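PDB 3ZPJ: Ton_1535 from Thermococcus onnurineus, which is of unknown function but folds as an alpha-solenoid, a chain of stacked antiparallel helices interrupted by a left-handed helical turn. Local coordinates for residues A[242-247]-A[267-272]. Sequence-based numbering, arbitrary orientation.
Sequences MRLIGE and DKAFEC
Leu-244 lays its CD1 methyl over the face of the Phe-270 ring, a CH-pi contact 4.2 Å from CD1 to the ring centroid and 10° off the normal. The same methyl lies 3.9 Å from Ala-269 CB, where the segments of helices 240-256 and 262-271 run antiparallel at 169°, their axes 9.4 Å apart. Helix 280-293 continues this apolar side, Ile-286 touching Leu-244 and Leu-290 touching Phe-270, while Arg-298 makes a cation-pi contact with the ring. Beside it the contact turns polar. Glu-247 reaches over Ala-269, its OE1 3.2 Å from Ala-269 CB, and offers OE2 to two cations. Arg-243, its CG anti to the backbone N (chi1 -173°) and its chain extended to NE, reaches out beside Glu-247, one turn on, to bond NE to Glu-247 OE2 at 3.1 Å; the bond is nearly straight and lies in the guanidinium plane, but meets the carboxylate from above its plane. Lys-268 NZ makes a long salt bridge, 3.6 Å to Glu-247 OE2, and sits at the guanidinium edge, while Cys-272 SG, part of a disulfide with Cys-273, lies over one guanidinium face. A leucine in place of Arg-243 would probably cost the carboxylate its closer cation and take away the guanidinium face over which Cys-272 SG lies. With Lys-235 also near Lys-268, the buried carboxylate probably balances part of the positive charge gathered here, so that the polar link between the segments is probably a loose electrostatic one, with no hydrogen bond across.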
loop_
_atom_site.group_PDB
_atom_site.type_symbol
_atom_site.label_atom_id
_atom_site.label_comp_id
_atom_site.label_asym_id
_atom_site.label_seq_id
_atom_site.Cartn_x
_atom_site.Cartn_y
_atom_site.Cartn_z
ATOM N N MET A 242 1.668 -1.423 19.592
ATOM C CA MET A 242 1.390 -1.130 18.191
ATOM C C MET A 242 0.489 0.095 18.069
ATOM O O MET A 242 0.648 0.902 17.162
ATOM C CB MET A 242 0.783 -2.333 17.465
ATOM C CG MET A 242 1.803 -3.386 17.061
ATOM S SD MET A 242 1.039 -4.934 16.516
ATOM C CE MET A 242 1.136 -4.749 14.742
ATOM N N ARG A 243 -0.441 0.245 19.002
ATOM C CA ARG A 243 -1.313 1.413 19.003
ATOM C C ARG A 243 -0.552 2.701 19.310
ATOM O O ARG A 243 -0.883 3.774 18.806
ATOM C CB ARG A 243 -2.445 1.254 20.012
ATOM C CG ARG A 243 -3.442 2.380 19.908
ATOM C CD ARG A 243 -4.614 2.209 20.824
ATOM N NE ARG A 243 -5.185 3.514 21.143
ATOM C CZ ARG A 243 -6.171 3.712 22.011
ATOM N NH1 ARG A 243 -6.718 2.680 22.647
ATOM N NH2 ARG A 243 -6.615 4.943 22.233
ATOM N N LEU A 244 0.465 2.587 20.152
ATOM C CA LEU A 244 1.299 3.719 20.481
ATOM C C LEU A 244 2.121 4.124 19.259
ATOM O O LEU A 244 2.105 5.288 18.852
ATOM C CB LEU A 244 2.197 3.393 21.677
ATOM C CG LEU A 244 3.137 4.487 22.186
ATOM C CD1 LEU A 244 2.465 5.833 22.162
ATOM C CD2 LEU A 244 3.583 4.161 23.618
ATOM N N ILE A 245 2.841 3.168 18.682
ATOM C CA ILE A 245 3.680 3.458 17.531
ATOM C C ILE A 245 2.819 4.035 16.414
ATOM O O ILE A 245 3.199 5.006 15.766
ATOM C CB ILE A 245 4.428 2.203 17.014
ATOM C CG1 ILE A 245 5.755 2.021 17.744
ATOM C CG2 ILE A 245 4.752 2.330 15.530
ATOM C CD1 ILE A 245 5.624 1.603 19.151
ATOM N N GLY A 246 1.644 3.455 16.215
ATOM C CA GLY A 246 0.800 3.847 15.099
ATOM C C GLY A 246 0.340 5.279 15.259
ATOM O O GLY A 246 0.357 6.070 14.309
ATOM N N GLU A 247 -0.066 5.626 16.472
ATOM C CA GLU A 247 -0.489 6.992 16.739
ATOM C C GLU A 247 0.673 7.963 16.529
ATOM O O GLU A 247 0.494 9.021 15.934
ATOM C CB GLU A 247 -1.138 7.107 18.120
ATOM C CG GLU A 247 -2.531 6.449 18.186
ATOM C CD GLU A 247 -3.135 6.393 19.591
ATOM O OE1 GLU A 247 -2.410 6.603 20.588
ATOM O OE2 GLU A 247 -4.349 6.131 19.703
ATOM N N ASP A 267 0.315 13.787 22.602
ATOM C CA ASP A 267 0.028 13.811 24.032
ATOM C C ASP A 267 -0.995 12.743 24.357
ATOM O O ASP A 267 -0.844 12.011 25.320
ATOM C CB ASP A 267 -0.435 15.193 24.487
ATOM C CG ASP A 267 0.694 16.198 24.493
ATOM O OD1 ASP A 267 1.856 15.761 24.329
ATOM O OD2 ASP A 267 0.427 17.410 24.666
ATOM N N LYS A 268 -2.000 12.617 23.499
ATOM C CA LYS A 268 -3.050 11.643 23.721
ATOM C C LYS A 268 -2.514 10.224 23.622
ATOM O O LYS A 268 -2.963 9.337 24.338
ATOM C CB LYS A 268 -4.195 11.833 22.729
ATOM C CG LYS A 268 -5.359 10.898 22.998
ATOM C CD LYS A 268 -6.352 10.840 21.859
ATOM C CE LYS A 268 -7.091 9.510 21.889
ATOM N NZ LYS A 268 -6.136 8.348 21.966
ATOM N N ALA A 269 -1.539 10.014 22.748
ATOM C CA ALA A 269 -0.992 8.676 22.542
ATOM C C ALA A 269 -0.325 8.111 23.795
ATOM O O ALA A 269 -0.190 6.893 23.922
ATOM C CB ALA A 269 -0.024 8.663 21.374
ATOM N N PHE A 270 0.093 8.994 24.702
ATOM C CA PHE A 270 0.687 8.579 25.972
ATOM C C PHE A 270 -0.307 8.741 27.110
ATOM O O PHE A 270 -0.296 7.988 28.079
ATOM C CB PHE A 270 1.918 9.424 26.293
ATOM C CG PHE A 270 3.106 9.093 25.461
ATOM C CD1 PHE A 270 3.320 9.733 24.248
ATOM C CD2 PHE A 270 4.007 8.133 25.874
ATOM C CE1 PHE A 270 4.416 9.422 23.469
ATOM C CE2 PHE A 270 5.107 7.817 25.093
ATOM C CZ PHE A 270 5.313 8.468 23.887
ATOM N N GLU A 271 -1.158 9.749 26.992
ATOM C CA GLU A 271 -2.076 10.100 28.063
ATOM C C GLU A 271 -3.386 9.335 27.999
ATOM O O GLU A 271 -4.238 9.501 28.860
ATOM C CB GLU A 271 -2.341 11.606 28.058
ATOM C CG GLU A 271 -1.100 12.435 28.374
ATOM C CD GLU A 271 -1.316 13.911 28.133
ATOM O OE1 GLU A 271 -2.030 14.243 27.161
ATOM O OE2 GLU A 271 -0.785 14.732 28.921
ATOM N N CYS A 272 -3.546 8.491 26.988
ATOM C CA CYS A 272 -4.787 7.740 26.829
ATOM C C CYS A 272 -4.760 6.475 27.673
ATOM O O CYS A 272 -5.793 6.012 28.163
ATOM C CB CYS A 272 -5.023 7.364 25.355
ATOM S SG CYS A 272 -3.981 6.008 24.718
#